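Local coordinates for protein CCR4-not transcription complex subunit 1 (Chaetomium thermophilum var. thermophilum DSM 1495, PDB 6H3Z) that probably serves as a scaffold of the CCR4-NOT complex in mRNA deadenylation and transcriptional repression, this piece being a C-terminal MIF4G-like domain, at residues Tyr84-Ile89 with Thr112-Ala117; Ala160-Leu165 with Val197-Ala202. One frame throughout, in Å; residues are numbered along the deposited sequence.

Contact 1: residues Tyr84-Ile89 with Thr112-Ala117; sequences YALQQI and TIRKIA
R114 works at both ends of its side chain: NH1 is gripped by the carboxylates of E111 and D150 in two salt bridges, while CG lies 3.7 Å from CD2 of L86. The R114 and L86 side chains cross at about a right angle, and a bend at chi3 (82°) separates the apolar stem of the arginine from its charged end. That end is tied further by NH2, bonded to the carbonyl O of S122, so a charge in a buried setting is paired and probably kept from turning. Beside this stem, I113 and L86 make the main apolar contact. In I113, CG2 is anti to the backbone N and CG1 beside it (chi1 -62°), which sends the two branches to different partners. CG2 reaches CG of L86 at 3.6 Å, the two side chains sliding past each other in opposite directions. CD1 goes the other way, to CD1 of I89 at 4.0 Å and CB of A85 at 4.1 Å. With an alanine in place of L86, I113 CG2 and the R114 stem would probably lose their apolar partner on helix 80-93, leaving a gap between the helices. No hydrogen bond crosses the contact. Helices 80-93 and 100-116, local axes 10.2 Å apart at 156°, form an antiparallel helical hairpin, the kind of unit that builds ARM/HEAT-like and MIF4G domains. Around it, helix 118-129 meets L86 through V121 and V125, helix 59-75 meets A85 through I71 and I113 through I68, and helix 22-45 touches I89 through L36.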
ATOM      1  N   TYR A  84     -15.386  -2.152  -9.072  1.00 91.98           N
ATOM      2  CA  TYR A  84     -14.730  -3.429  -9.366  1.00 91.88           C
ATOM      3  C   TYR A  84     -13.225  -3.275  -9.545  1.00 96.86           C
ATOM      4  O   TYR A  84     -12.464  -4.073  -8.975  1.00 95.52           O
ATOM      5  CB  TYR A  84     -15.339  -4.090 -10.621  1.00 94.81           C
ATOM      6  CG  TYR A  84     -14.649  -5.376 -11.020  1.00 93.04           C
ATOM      7  CD1 TYR A  84     -14.864  -6.555 -10.312  1.00 93.06           C
ATOM      8  CD2 TYR A  84     -13.785  -5.419 -12.116  1.00 94.07           C
ATOM      9  CE1 TYR A  84     -14.220  -7.737 -10.663  1.00 92.56           C
ATOM     10  CE2 TYR A  84     -13.142  -6.600 -12.484  1.00 94.99           C
ATOM     11  CZ  TYR A  84     -13.356  -7.754 -11.745  1.00100.87           C
ATOM     12  OH  TYR A  84     -12.718  -8.925 -12.065  1.00103.64           O
ATOM     13  N   ALA A  85     -12.806  -2.280 -10.379  1.00 94.27           N
ATOM     14  CA  ALA A  85     -11.404  -1.987 -10.676  1.00 92.59           C
ATOM     15  C   ALA A  85     -10.641  -1.705  -9.382  1.00 95.06           C
ATOM     16  O   ALA A  85      -9.563  -2.263  -9.187  1.00 93.54           O
ATOM     17  CB  ALA A  85     -11.303  -0.812 -11.627  1.00 94.39           C
ATOM     18  N   LEU A  86     -11.256  -0.916  -8.464  1.00 91.66           N
ATOM     19  CA  LEU A  86     -10.699  -0.584  -7.153  1.00 88.92           C
ATOM     20  C   LEU A  86     -10.580  -1.835  -6.268  1.00 93.92           C
ATOM     21  O   LEU A  86      -9.567  -1.988  -5.578  1.00 94.05           O
ATOM     22  CB  LEU A  86     -11.509   0.515  -6.445  1.00 88.34           C
ATOM     23  CG  LEU A  86     -11.477   1.899  -7.074  1.00 93.17           C
ATOM     24  CD1 LEU A  86     -12.656   2.689  -6.668  1.00 94.46           C
ATOM     25  CD2 LEU A  86     -10.239   2.652  -6.719  1.00 93.81           C
ATOM     26  N   GLN A  87     -11.567  -2.751  -6.320  1.00 89.95           N
ATOM     27  CA  GLN A  87     -11.497  -4.006  -5.557  1.00 88.82           C
ATOM     28  C   GLN A  87     -10.287  -4.830  -6.005  1.00 89.57           C
ATOM     29  O   GLN A  87      -9.516  -5.291  -5.168  1.00 87.49           O
ATOM     30  CB  GLN A  87     -12.777  -4.833  -5.721  1.00 92.70           C
ATOM     31  CG  GLN A  87     -13.924  -4.367  -4.848  1.00118.10           C
ATOM     32  CD  GLN A  87     -15.231  -5.025  -5.219  1.00155.19           C
ATOM     33  OE1 GLN A  87     -15.316  -5.874  -6.125  1.00155.32           O
ATOM     34  NE2 GLN A  87     -16.288  -4.644  -4.514  1.00151.16           N
ATOM     35  N   GLN A  88     -10.101  -4.955  -7.335  1.00 85.21           N
ATOM     36  CA  GLN A  88      -9.007  -5.709  -7.940  1.00 83.98           C
ATOM     37  C   GLN A  88      -7.641  -5.128  -7.611  1.00 84.95           C
ATOM     38  O   GLN A  88      -6.767  -5.880  -7.184  1.00 84.99           O
ATOM     39  CB  GLN A  88      -9.210  -5.852  -9.455  1.00 87.34           C
ATOM     40  CG  GLN A  88     -10.529  -6.486  -9.880  1.00 92.09           C
ATOM     41  CD  GLN A  88     -10.828  -7.798  -9.201  1.00109.55           C
ATOM     42  OE1 GLN A  88     -11.582  -7.867  -8.208  1.00103.77           O
ATOM     43  NE2 GLN A  88     -10.286  -8.860  -9.742  1.00105.17           N
ATOM     44  N   ILE A  89      -7.467  -3.796  -7.763  1.00 79.66           N
ATOM     45  CA  ILE A  89      -6.213  -3.084  -7.463  1.00 78.72           C
ATOM     46  C   ILE A  89      -5.838  -3.281  -5.994  1.00 82.73           C
ATOM     47  O   ILE A  89      -4.696  -3.641  -5.692  1.00 81.88           O
ATOM     48  CB  ILE A  89      -6.263  -1.575  -7.894  1.00 81.87           C
ATOM     49  CG1 ILE A  89      -6.384  -1.464  -9.432  1.00 85.14           C
ATOM     50  CG2 ILE A  89      -5.023  -0.795  -7.392  1.00 79.06           C
ATOM     51  CD1 ILE A  89      -7.169  -0.314  -9.925  1.00 97.79           C
ATOM     52  N   THR A 112      -6.567   7.637  -8.782  1.00 86.21           N
ATOM     53  CA  THR A 112      -7.214   8.252  -9.934  1.00 88.33           C
ATOM     54  C   THR A 112      -8.675   7.796 -10.028  1.00 93.11           C
ATOM     55  O   THR A 112      -9.568   8.633 -10.171  1.00 95.52           O
ATOM     56  CB  THR A 112      -6.424   7.894 -11.209  1.00 96.48           C
ATOM     57  OG1 THR A 112      -5.065   8.289 -11.034  1.00 92.47           O
ATOM     58  CG2 THR A 112      -6.996   8.533 -12.479  1.00 97.34           C
ATOM     59  N   ILE A 113      -8.908   6.473  -9.949  1.00 87.85           N
ATOM     60  CA  ILE A 113     -10.238   5.863 -10.021  1.00 87.81           C
ATOM     61  C   ILE A 113     -11.087   6.303  -8.802  1.00 92.47           C
ATOM     62  O   ILE A 113     -12.281   6.544  -8.968  1.00 95.44           O
ATOM     63  CB  ILE A 113     -10.161   4.321 -10.250  1.00 88.74           C
ATOM     64  CG1 ILE A 113      -9.470   4.031 -11.603  1.00 90.03           C
ATOM     65  CG2 ILE A 113     -11.542   3.671 -10.230  1.00 89.59           C
ATOM     66  CD1 ILE A 113      -9.083   2.608 -11.865  1.00 91.37           C
ATOM     67  N   ARG A 114     -10.462   6.509  -7.618  1.00 84.74           N
ATOM     68  CA  ARG A 114     -11.166   6.995  -6.431  1.00 82.99           C
ATOM     69  C   ARG A 114     -11.690   8.419  -6.687  1.00 91.12           C
ATOM     70  O   ARG A 114     -12.793   8.763  -6.257  1.00 93.08           O
ATOM     71  CB  ARG A 114     -10.225   7.022  -5.239  1.00 76.05           C
ATOM     72  CG  ARG A 114      -9.913   5.679  -4.651  1.00 74.97           C
ATOM     73  CD  ARG A 114      -8.942   5.870  -3.515  1.00 80.74           C
ATOM     74  NE  ARG A 114      -9.638   6.258  -2.289  1.00 85.61           N
ATOM     75  CZ  ARG A 114      -9.038   6.588  -1.157  1.00 90.07           C
ATOM     76  NH1 ARG A 114      -7.716   6.624  -1.086  1.00 79.02           N
ATOM     77  NH2 ARG A 114      -9.756   6.900  -0.086  1.00 72.44           N
ATOM     78  N   LYS A 115     -10.883   9.243  -7.385  1.00 88.55           N
ATOM     79  CA  LYS A 115     -11.233  10.612  -7.748  1.00 91.15           C
ATOM     80  C   LYS A 115     -12.307  10.595  -8.846  1.00100.11           C
ATOM     81  O   LYS A 115     -13.274  11.352  -8.742  1.00103.84           O
ATOM     82  CB  LYS A 115      -9.992  11.417  -8.189  1.00 92.80           C
ATOM     83  CG  LYS A 115      -9.030  11.740  -7.057  1.00 92.09           C
ATOM     84  CD  LYS A 115      -7.872  12.595  -7.514  1.00101.99           C
ATOM     85  CE  LYS A 115      -6.773  12.665  -6.481  1.00110.97           C
ATOM     86  NZ  LYS A 115      -7.014  13.756  -5.482  1.00120.78           N
ATOM     87  N   ILE A 116     -12.153   9.727  -9.874  1.00 95.68           N
ATOM     88  CA  ILE A 116     -13.122   9.592 -10.960  1.00 98.40           C
ATOM     89  C   ILE A 116     -14.518   9.202 -10.399  1.00103.99           C
ATOM     90  O   ILE A 116     -15.526   9.831 -10.763  1.00107.10           O
ATOM     91  CB  ILE A 116     -12.626   8.598 -12.074  1.00100.94           C
ATOM     92  CG1 ILE A 116     -11.343   9.101 -12.764  1.00101.40           C
ATOM     93  CG2 ILE A 116     -13.707   8.374 -13.129  1.00104.11           C
ATOM     94  CD1 ILE A 116     -10.618   8.067 -13.636  1.00104.78           C
ATOM     95  N   ALA A 117     -14.542   8.204  -9.475  1.00 97.77           N
ATOM     96  CA  ALA A 117     -15.724   7.565  -8.871  1.00 98.13           C
ATOM     97  C   ALA A 117     -16.476   8.363  -7.784  1.00104.75           C
ATOM     98  O   ALA A 117     -17.505   7.904  -7.278  1.00106.30           O
ATOM     99  CB  ALA A 117     -15.343   6.199  -8.327  1.00 95.65           C
TER

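Contact 2: residues Ala160-Leu165 with Val197-Ala202; sequences AMAKAL and VRSLEA
A162, L165, S199 and A202 bring together two nearly parallel helices of this all-helical MIF4G-like domain, 12° apart in direction and only 7.8 Å between local axes. Small side chains make that spacing possible: CB of A162 sits 3.8 Å from the carbonyl O of R198, and CB of A202 sits 3.6 Å from the carbonyl O of A162, so each alanine methyl lies against the backbone of the other helix. One turn further on, L165 adds a larger, branched apolar side chain. Its CB meets CB of A202 at 3.6 Å, and CD1 reaches past the alanine to the backbone at S199. R198 adds its CB, near CB of A162 at 3.9 Å, before bends at chi2 and chi3 take the chain away. CB of M161 lies 3.4 Å from S199 OG. No hydrogen bond spans these two segments.

In the next shell, helix 172-183, which lies between the two in sequence, receives M161 on F175, L176 and L179, while L165 also packs on A203 and W206 further along helix 197-209. The polar tie comes from D158, one turn before A162 on the same helix. S199 OG, anti to its carbonyl carbon (chi1 -66°), is hydrogen-bonded to OD1 of D158; the other carboxylate oxygen, OD2, takes the backbone N-H of R198 in the first turn of helix 197-209.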
ATOM      1  N   ALA A 160      -0.185  -5.109  14.768  1.00 79.14           N
ATOM      2  CA  ALA A 160       0.389  -6.172  13.952  1.00 79.27           C
ATOM      3  C   ALA A 160       1.852  -6.416  14.285  1.00 86.44           C
ATOM      4  O   ALA A 160       2.231  -7.571  14.489  1.00 87.29           O
ATOM      5  CB  ALA A 160       0.230  -5.842  12.474  1.00 78.35           C
ATOM      6  N   MET A 161       2.670  -5.334  14.339  1.00 85.03           N
ATOM      7  CA  MET A 161       4.094  -5.394  14.663  1.00 87.41           C
ATOM      8  C   MET A 161       4.237  -5.802  16.107  1.00 89.82           C
ATOM      9  O   MET A 161       5.082  -6.633  16.407  1.00 91.66           O
ATOM     10  CB  MET A 161       4.779  -4.040  14.468  1.00 90.56           C
ATOM     11  CG  MET A 161       4.672  -3.486  13.090  1.00 94.80           C
ATOM     12  SD  MET A 161       5.049  -1.699  13.074  1.00100.01           S
ATOM     13  CE  MET A 161       6.671  -1.759  12.574  1.00 99.40           C
ATOM     14  N   ALA A 162       3.393  -5.233  16.996  1.00 83.73           N
ATOM     15  CA  ALA A 162       3.360  -5.541  18.414  1.00 84.59           C
ATOM     16  C   ALA A 162       3.261  -7.066  18.608  1.00 91.81           C
ATOM     17  O   ALA A 162       4.068  -7.618  19.362  1.00 94.48           O
ATOM     18  CB  ALA A 162       2.186  -4.836  19.077  1.00 83.67           C
ATOM     19  N   LYS A 163       2.336  -7.749  17.864  1.00 86.70           N
ATOM     20  CA  LYS A 163       2.166  -9.207  17.910  1.00 87.62           C
ATOM     21  C   LYS A 163       3.429  -9.934  17.428  1.00 92.98           C
ATOM     22  O   LYS A 163       3.872 -10.855  18.113  1.00 95.87           O
ATOM     23  CB  LYS A 163       0.932  -9.675  17.119  1.00 88.67           C
ATOM     24  CG  LYS A 163       0.551 -11.136  17.413  1.00102.16           C
ATOM     25  CD  LYS A 163      -0.654 -11.620  16.617  1.00113.66           C
ATOM     26  CE  LYS A 163      -1.205 -12.939  17.123  1.00129.21           C
ATOM     27  NZ  LYS A 163      -2.323 -13.449  16.275  1.00140.37           N
ATOM     28  N   ALA A 164       4.018  -9.507  16.283  1.00 87.22           N
ATOM     29  CA  ALA A 164       5.239 -10.099  15.737  1.00 89.22           C
ATOM     30  C   ALA A 164       6.410 -10.001  16.719  1.00 98.57           C
ATOM     31  O   ALA A 164       7.114 -11.000  16.913  1.00102.79           O
ATOM     32  CB  ALA A 164       5.605  -9.449  14.423  1.00 88.25           C
ATOM     33  N   LEU A 165       6.579  -8.826  17.381  1.00 93.66           N
ATOM     34  CA  LEU A 165       7.623  -8.576  18.386  1.00 95.54           C
ATOM     35  C   LEU A 165       7.437  -9.471  19.635  1.00103.64           C
ATOM     36  O   LEU A 165       8.425  -9.984  20.169  1.00105.87           O
ATOM     37  CB  LEU A 165       7.671  -7.089  18.781  1.00 93.44           C
ATOM     38  CG  LEU A 165       8.117  -6.101  17.715  1.00 95.92           C
ATOM     39  CD1 LEU A 165       7.543  -4.744  17.979  1.00 93.74           C
ATOM     40  CD2 LEU A 165       9.619  -6.010  17.625  1.00100.40           C
ATOM     41  N   VAL A 197       2.766   3.065  20.133  1.00 77.45           N
ATOM     42  CA  VAL A 197       2.981   2.715  21.553  1.00 78.28           C
ATOM     43  C   VAL A 197       3.197   1.249  21.730  1.00 83.21           C
ATOM     44  O   VAL A 197       4.124   0.854  22.424  1.00 85.22           O
ATOM     45  CB  VAL A 197       1.840   3.069  22.553  1.00 81.41           C
ATOM     46  CG1 VAL A 197       2.397   3.523  23.888  1.00 83.18           C
ATOM     47  CG2 VAL A 197       0.815   4.029  22.001  1.00 79.81           C
ATOM     48  N   ARG A 198       2.251   0.451  21.220  1.00 78.13           N
ATOM     49  CA  ARG A 198       2.223  -0.984  21.433  1.00 78.56           C
ATOM     50  C   ARG A 198       3.447  -1.694  20.887  1.00 85.75           C
ATOM     51  O   ARG A 198       3.962  -2.593  21.562  1.00 88.88           O
ATOM     52  CB  ARG A 198       0.913  -1.584  20.898  1.00 76.44           C
ATOM     53  CG  ARG A 198      -0.351  -0.994  21.554  1.00 85.05           C
ATOM     54  CD  ARG A 198      -0.412  -1.186  23.069  1.00 90.74           C
ATOM     55  NE  ARG A 198      -0.597  -2.591  23.422  1.00 95.51           N
ATOM     56  CZ  ARG A 198      -1.778  -3.156  23.618  1.00110.80           C
ATOM     57  NH1 ARG A 198      -2.889  -2.437  23.520  1.00107.67           N
ATOM     58  NH2 ARG A 198      -1.860  -4.443  23.909  1.00 95.07           N
ATOM     59  N   SER A 199       3.935  -1.277  19.689  1.00 80.46           N
ATOM     60  CA  SER A 199       5.136  -1.829  19.065  1.00 80.41           C
ATOM     61  C   SER A 199       6.351  -1.466  19.904  1.00 85.30           C
ATOM     62  O   SER A 199       7.153  -2.339  20.232  1.00 87.50           O
ATOM     63  CB  SER A 199       5.301  -1.270  17.669  1.00 82.69           C
ATOM     64  OG  SER A 199       4.238  -1.732  16.862  1.00 95.07           O
ATOM     65  N   LEU A 200       6.452  -0.183  20.295  1.00 79.96           N
ATOM     66  CA  LEU A 200       7.510   0.335  21.147  1.00 81.44           C
ATOM     67  C   LEU A 200       7.629  -0.489  22.432  1.00 84.85           C
ATOM     68  O   LEU A 200       8.735  -0.897  22.780  1.00 87.28           O
ATOM     69  CB  LEU A 200       7.247   1.809  21.473  1.00 81.33           C
ATOM     70  CG  LEU A 200       8.085   2.401  22.598  1.00 89.43           C
ATOM     71  CD1 LEU A 200       9.481   2.750  22.108  1.00 92.18           C
ATOM     72  CD2 LEU A 200       7.401   3.599  23.214  1.00 91.88           C
ATOM     73  N   GLU A 201       6.497  -0.774  23.097  1.00 79.32           N
ATOM     74  CA  GLU A 201       6.456  -1.563  24.336  1.00 81.44           C
ATOM     75  C   GLU A 201       6.927  -2.986  24.117  1.00 89.00           C
ATOM     76  O   GLU A 201       7.830  -3.442  24.832  1.00 92.48           O
ATOM     77  CB  GLU A 201       5.065  -1.541  24.971  1.00 81.31           C
ATOM     78  CG  GLU A 201       4.673  -0.161  25.456  1.00 85.34           C
ATOM     79  CD  GLU A 201       3.492  -0.138  26.389  1.00101.23           C
ATOM     80  OE1 GLU A 201       2.651  -1.064  26.315  1.00111.08           O
ATOM     81  OE2 GLU A 201       3.440   0.783  27.235  1.00 87.06           O
ATOM     82  N   ALA A 202       6.352  -3.658  23.091  1.00 83.83           N
ATOM     83  CA  ALA A 202       6.680  -5.018  22.670  1.00 85.12           C
ATOM     84  C   ALA A 202       8.182  -5.158  22.397  1.00 93.04           C
ATOM     85  O   ALA A 202       8.812  -6.121  22.859  1.00 96.85           O
ATOM     86  CB  ALA A 202       5.889  -5.365  21.415  1.00 83.34           C
TER

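In the fold
Contact 1 closes before contact 2 opens, so the two follow in series along one chain, on opposite sides of its centre. Their centres are 32 Å apart and their nearest atoms about 19 Å, and they share no helix: contact 1 joins helices 80-93 and 100-116, contact 2 joins helices 154-166 and 197-209. All four segments belong to the region related to the CNOT1 ARM repeat. The two contacts hold together separate parts of an elongated helical domain, one toward each end, consistent with its place in a protein that probably acts as a molecular adaptor.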